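Local coordinates for protein glutamyl-tRNA(Gln) amidotransferase subunit B, mitochondrial (Saccharomyces cerevisiae, PDB 4N0H) that forms the B subunit of a mitochondrial amidotransferase and is built around a domain of the GatB/GatE catalytic family, at residues 15-27 against 187-201. Numbering follows the deposited sequence.
Sequences KCGLEIHTQLNTK and FIKKYQNLVRHLHIS
Tyr191 meets Ile20 and Thr22 where the helix packs on the strand, and shows how one long side chain combines apolar contact along its ring with a water-mediated link at its tip. Its CB points toward the strand, and CG lies anti to the backbone N (chi1 -172°), which sets the CD2-CE2 side of the ring against Ile20. Tyr191 CD2 lies 3.9 Å from Ile20 CD1, while CE2 of the same ring packs 3.8 Å from Ile20 CG2 and also touches Thr22 OG1. One face of the ring is covered, toward its rim, by Val195 CG1 from the following helical turn. At the tip, Tyr191 OH is 2.8 Å from a water that donates to Ile20 O at 2.6 Å and is held weakly by Thr22 OG1, so this hydroxyl is linked to the strand backbone.

Nearer the start of the strand the contact is purely apolar. Ile20 CD1 meets the Phe187 ring at its edge, at CE2, and Leu18 CD1 sits 3.9 Å from Phe187 CD2 and also reaches Ile188 CG1.

Polar bonds take over beyond the helix, which closes in a Schellman motif with His199 at positive phi. Asn25 N donates to Ile200 O (3.0 Å, 159° at the hydrogen), Asn25 ND2 reaches His199 O weakly, and Ser201 OG donates to Gln23 O at 2.8 Å. Ser201 CB is pressed to 3.4 Å from Thr22 CG2.

The axes of strand 15-23 and helix 187-197 cross at -27°, the near-parallel alignment of a helix packed on a β-sheet, here within the GatB/GatE catalytic family domain: helix 181-197 lies against strand 14-23, flanked by antiparallel strands 168-174 and 210-218.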
loop_
_atom_site.group_PDB
_atom_site.type_symbol
_atom_site.label_atom_id
_atom_site.label_comp_id
_atom_site.label_asym_id
_atom_site.label_seq_id
_atom_site.Cartn_x
_atom_site.Cartn_y
_atom_site.Cartn_z
ATOM N N LYS B 15 38.518 9.512 -13.260
ATOM C CA LYS B 15 37.251 10.142 -12.911
ATOM C C LYS B 15 36.538 9.282 -11.874
ATOM O O LYS B 15 35.831 8.335 -12.219
ATOM C CB LYS B 15 36.375 10.315 -14.153
ATOM N N CYS B 16 36.726 9.620 -10.602
ATOM C CA CYS B 16 36.254 8.779 -9.507
ATOM C C CYS B 16 35.179 9.439 -8.640
ATOM O O CYS B 16 35.240 10.633 -8.347
ATOM C CB CYS B 16 37.438 8.337 -8.643
ATOM S SG CYS B 16 36.985 7.437 -7.151
ATOM N N GLY B 17 34.195 8.646 -8.231
ATOM C CA GLY B 17 33.136 9.121 -7.362
ATOM C C GLY B 17 32.895 8.150 -6.223
ATOM O O GLY B 17 33.237 6.974 -6.321
ATOM N N LEU B 18 32.305 8.642 -5.139
ATOM C CA LEU B 18 32.049 7.806 -3.972
ATOM C C LEU B 18 30.565 7.736 -3.636
ATOM O O LEU B 18 29.830 8.709 -3.813
ATOM C CB LEU B 18 32.825 8.329 -2.758
ATOM C CG LEU B 18 34.349 8.354 -2.864
ATOM C CD1 LEU B 18 34.952 9.026 -1.642
ATOM C CD2 LEU B 18 34.893 6.945 -3.021
ATOM N N GLU B 19 30.136 6.574 -3.151
ATOM C CA GLU B 19 28.798 6.414 -2.596
ATOM C C GLU B 19 28.936 5.953 -1.154
ATOM O O GLU B 19 29.379 4.833 -0.890
ATOM C CB GLU B 19 27.994 5.405 -3.409
ATOM C CG GLU B 19 27.779 5.827 -4.850
ATOM C CD GLU B 19 27.161 4.731 -5.693
ATOM O OE1 GLU B 19 26.770 3.687 -5.125
ATOM O OE2 GLU B 19 27.070 4.915 -6.926
ATOM N N ILE B 20 28.577 6.829 -0.221
ATOM C CA ILE B 20 28.811 6.569 1.194
ATOM C C ILE B 20 27.526 6.397 1.994
ATOM O O ILE B 20 26.729 7.326 2.127
ATOM C CB ILE B 20 29.665 7.673 1.844
ATOM C CG1 ILE B 20 30.988 7.837 1.091
ATOM C CG2 ILE B 20 29.922 7.345 3.305
ATOM C CD1 ILE B 20 31.901 8.903 1.670
ATOM N N HIS B 21 27.337 5.196 2.530
ATOM C CA HIS B 21 26.198 4.921 3.387
ATOM C C HIS B 21 26.608 5.116 4.832
ATOM O O HIS B 21 27.660 4.646 5.262
ATOM C CB HIS B 21 25.674 3.504 3.161
ATOM C CG HIS B 21 25.030 3.309 1.826
ATOM N ND1 HIS B 21 25.753 3.190 0.660
ATOM C CD2 HIS B 21 23.727 3.221 1.471
ATOM C CE1 HIS B 21 24.925 3.032 -0.356
ATOM N NE2 HIS B 21 23.689 3.049 0.109
ATOM N N THR B 22 25.770 5.822 5.578
ATOM C CA THR B 22 26.085 6.164 6.953
ATOM C C THR B 22 24.904 5.881 7.878
ATOM O O THR B 22 23.812 6.411 7.683
ATOM C CB THR B 22 26.494 7.646 7.056
ATOM O OG1 THR B 22 27.858 7.795 6.640
ATOM C CG2 THR B 22 26.360 8.138 8.471
ATOM N N GLN B 23 25.130 5.035 8.878
ATOM C CA GLN B 23 24.113 4.748 9.879
ATOM C C GLN B 23 23.923 5.953 10.785
ATOM O O GLN B 23 24.882 6.442 11.378
ATOM C CB GLN B 23 24.504 3.536 10.730
ATOM C CG GLN B 23 24.351 2.197 10.037
ATOM C CD GLN B 23 24.511 1.021 10.985
ATOM O OE1 GLN B 23 25.286 1.078 11.943
ATOM N NE2 GLN B 23 23.772 -0.053 10.725
ATOM N N LEU B 24 22.687 6.429 10.887
ATOM C CA LEU B 24 22.368 7.527 11.791
ATOM C C LEU B 24 22.239 7.025 13.224
ATOM O O LEU B 24 21.736 5.927 13.461
ATOM C CB LEU B 24 21.075 8.225 11.359
ATOM C CG LEU B 24 21.089 8.879 9.974
ATOM C CD1 LEU B 24 19.838 9.717 9.769
ATOM C CD2 LEU B 24 22.344 9.721 9.779
ATOM N N ASN B 25 22.698 7.821 14.182
ATOM C CA ASN B 25 22.530 7.453 15.582
ATOM C C ASN B 25 21.334 8.147 16.230
ATOM O O ASN B 25 21.446 8.759 17.290
ATOM C CB ASN B 25 23.820 7.652 16.392
ATOM C CG ASN B 25 24.443 9.015 16.186
ATOM O OD1 ASN B 25 25.667 9.159 16.205
ATOM N ND2 ASN B 25 23.607 10.028 15.984
ATOM N N THR B 26 20.189 8.057 15.567
ATOM C CA THR B 26 18.928 8.429 16.183
ATOM C C THR B 26 18.659 7.420 17.288
ATOM O O THR B 26 19.168 6.297 17.248
ATOM C CB THR B 26 17.777 8.374 15.166
ATOM O OG1 THR B 26 17.743 7.076 14.568
ATOM C CG2 THR B 26 17.981 9.418 14.075
ATOM N N LYS B 27 17.867 7.814 18.279
ATOM C CA LYS B 27 17.544 6.913 19.377
ATOM C C LYS B 27 16.794 5.677 18.878
ATOM O O LYS B 27 17.080 4.551 19.291
ATOM C CB LYS B 27 16.721 7.635 20.443
ATOM C CG LYS B 27 16.424 6.788 21.670
ATOM C CD LYS B 27 15.676 7.596 22.715
ATOM C CE LYS B 27 14.430 8.238 22.125
ATOM N NZ LYS B 27 13.733 9.118 23.108
ATOM N N PHE B 187 38.939 13.101 1.718
ATOM C CA PHE B 187 37.493 13.314 1.750
ATOM C C PHE B 187 36.816 12.418 2.787
ATOM O O PHE B 187 36.016 12.885 3.597
ATOM C CB PHE B 187 36.889 13.070 0.367
ATOM C CG PHE B 187 35.403 13.281 0.306
ATOM C CD1 PHE B 187 34.880 14.532 0.017
ATOM C CD2 PHE B 187 34.527 12.228 0.529
ATOM C CE1 PHE B 187 33.510 14.730 -0.043
ATOM C CE2 PHE B 187 33.157 12.418 0.474
ATOM C CZ PHE B 187 32.647 13.670 0.189
ATOM N N ILE B 188 37.130 11.127 2.740
ATOM C CA ILE B 188 36.580 10.160 3.681
ATOM C C ILE B 188 36.903 10.574 5.111
ATOM O O ILE B 188 36.054 10.504 5.997
ATOM C CB ILE B 188 37.135 8.751 3.410
ATOM C CG1 ILE B 188 36.670 8.258 2.038
ATOM C CG2 ILE B 188 36.706 7.783 4.500
ATOM C CD1 ILE B 188 37.247 6.919 1.646
ATOM N N LYS B 189 38.133 11.033 5.317
ATOM C CA LYS B 189 38.585 11.491 6.625
ATOM C C LYS B 189 37.769 12.684 7.117
ATOM O O LYS B 189 37.321 12.705 8.263
ATOM C CB LYS B 189 40.066 11.870 6.563
ATOM C CG LYS B 189 40.718 12.083 7.916
ATOM C CD LYS B 189 42.039 12.829 7.766
ATOM C CE LYS B 189 42.981 12.538 8.923
ATOM N NZ LYS B 189 43.504 11.142 8.863
ATOM N N LYS B 190 37.575 13.674 6.250
ATOM C CA LYS B 190 36.827 14.870 6.628
ATOM C C LYS B 190 35.334 14.580 6.773
ATOM O O LYS B 190 34.669 15.131 7.651
ATOM C CB LYS B 190 37.049 16.009 5.626
ATOM C CG LYS B 190 36.387 17.315 6.047
ATOM C CD LYS B 190 36.703 18.463 5.097
ATOM C CE LYS B 190 38.193 18.730 5.028
ATOM N NZ LYS B 190 38.503 20.111 4.556
ATOM N N TYR B 191 34.807 13.721 5.909
ATOM C CA TYR B 191 33.397 13.359 5.998
ATOM C C TYR B 191 33.103 12.646 7.317
ATOM O O TYR B 191 32.074 12.898 7.948
ATOM C CB TYR B 191 32.964 12.497 4.813
ATOM C CG TYR B 191 31.471 12.264 4.768
ATOM C CD1 TYR B 191 30.590 13.335 4.663
ATOM C CD2 TYR B 191 30.941 10.982 4.835
ATOM C CE1 TYR B 191 29.226 13.139 4.625
ATOM C CE2 TYR B 191 29.571 10.773 4.794
ATOM C CZ TYR B 191 28.720 11.859 4.691
ATOM O OH TYR B 191 27.359 11.673 4.651
ATOM N N GLN B 192 34.014 11.766 7.726
ATOM C CA GLN B 192 33.918 11.089 9.016
ATOM C C GLN B 192 33.866 12.099 10.155
ATOM O O GLN B 192 32.993 12.027 11.020
ATOM C CB GLN B 192 35.111 10.155 9.234
ATOM C CG GLN B 192 34.990 8.799 8.578
ATOM C CD GLN B 192 36.133 7.878 8.959
ATOM O OE1 GLN B 192 37.271 8.080 8.538
ATOM N NE2 GLN B 192 35.837 6.870 9.772
ATOM N N ASN B 193 34.812 13.033 10.154
ATOM C CA ASN B 193 34.836 14.090 11.158
ATOM C C ASN B 193 33.560 14.925 11.185
ATOM O O ASN B 193 33.046 15.251 12.255
ATOM C CB ASN B 193 36.044 14.999 10.947
ATOM C CG ASN B 193 37.218 14.593 11.796
ATOM O OD1 ASN B 193 37.943 13.652 11.468
ATOM N ND2 ASN B 193 37.411 15.297 12.905
ATOM N N LEU B 194 33.052 15.260 10.006
ATOM C CA LEU B 194 31.829 16.052 9.891
ATOM C C LEU B 194 30.610 15.380 10.537
ATOM O O LEU B 194 29.908 16.000 11.337
ATOM C CB LEU B 194 31.523 16.369 8.424
ATOM C CG LEU B 194 30.254 17.199 8.198
ATOM C CD1 LEU B 194 30.452 18.616 8.717
ATOM C CD2 LEU B 194 29.844 17.206 6.731
ATOM N N VAL B 195 30.351 14.121 10.192
ATOM C CA VAL B 195 29.159 13.452 10.717
ATOM C C VAL B 195 29.236 13.289 12.236
ATOM O O VAL B 195 28.222 13.375 12.922
ATOM C CB VAL B 195 28.871 12.092 10.028
ATOM C CG1 VAL B 195 28.697 12.280 8.528
ATOM C CG2 VAL B 195 29.967 11.086 10.317
ATOM N N ARG B 196 30.444 13.083 12.755
ATOM C CA ARG B 196 30.649 12.981 14.197
ATOM C C ARG B 196 30.476 14.343 14.863
ATOM O O ARG B 196 29.909 14.451 15.948
ATOM C CB ARG B 196 32.040 12.419 14.504
ATOM C CG ARG B 196 32.261 10.994 14.018
ATOM C CD ARG B 196 33.712 10.558 14.201
ATOM N NE ARG B 196 34.117 10.593 15.603
ATOM C CZ ARG B 196 33.981 9.576 16.450
ATOM N NH1 ARG B 196 33.452 8.429 16.041
ATOM N NH2 ARG B 196 34.377 9.705 17.711
ATOM N N HIS B 197 30.964 15.382 14.198
ATOM C CA HIS B 197 30.862 16.741 14.712
ATOM C C HIS B 197 29.410 17.221 14.736
ATOM O O HIS B 197 29.011 17.973 15.626
ATOM C CB HIS B 197 31.718 17.686 13.869
ATOM C CG HIS B 197 31.834 19.065 14.439
ATOM N ND1 HIS B 197 32.296 19.305 15.715
ATOM C CD2 HIS B 197 31.554 20.277 13.905
ATOM C CE1 HIS B 197 32.294 20.606 15.943
ATOM N NE2 HIS B 197 31.848 21.218 14.861
ATOM N N LEU B 198 28.627 16.784 13.755
ATOM C CA LEU B 198 27.209 17.135 13.696
ATOM C C LEU B 198 26.377 16.264 14.632
ATOM O O LEU B 198 25.181 16.499 14.808
ATOM C CB LEU B 198 26.681 16.998 12.269
ATOM C CG LEU B 198 27.268 17.929 11.208
ATOM C CD1 LEU B 198 26.691 17.581 9.839
ATOM C CD2 LEU B 198 26.985 19.382 11.561
ATOM N N HIS B 199 27.020 15.255 15.220
ATOM C CA HIS B 199 26.356 14.296 16.105
ATOM C C HIS B 199 25.236 13.515 15.417
ATOM O O HIS B 199 24.180 13.296 16.008
ATOM C CB HIS B 199 25.814 14.985 17.366
ATOM C CG HIS B 199 26.865 15.657 18.192
ATOM N ND1 HIS B 199 27.422 15.071 19.308
ATOM C CD2 HIS B 199 27.461 16.866 18.067
ATOM C CE1 HIS B 199 28.317 15.890 19.833
ATOM N NE2 HIS B 199 28.359 16.986 19.098
ATOM N N ILE B 200 25.464 13.093 14.177
ATOM C CA ILE B 200 24.452 12.326 13.457
ATOM C C ILE B 200 24.879 10.887 13.202
ATOM O O ILE B 200 24.063 10.059 12.802
ATOM C CB ILE B 200 24.061 12.984 12.113
ATOM C CG1 ILE B 200 25.258 13.001 11.158
ATOM C CG2 ILE B 200 23.522 14.387 12.345
ATOM C CD1 ILE B 200 24.935 13.559 9.785
ATOM N N SER B 201 26.153 10.595 13.450
ATOM C CA SER B 201 26.699 9.262 13.226
ATOM C C SER B 201 28.080 9.127 13.848
ATOM O O SER B 201 28.754 10.124 14.107
ATOM C CB SER B 201 26.803 8.976 11.735
ATOM O OG SER B 201 27.355 7.693 11.503
HETATM O O HOH W 1 26.492 9.048 4.078
#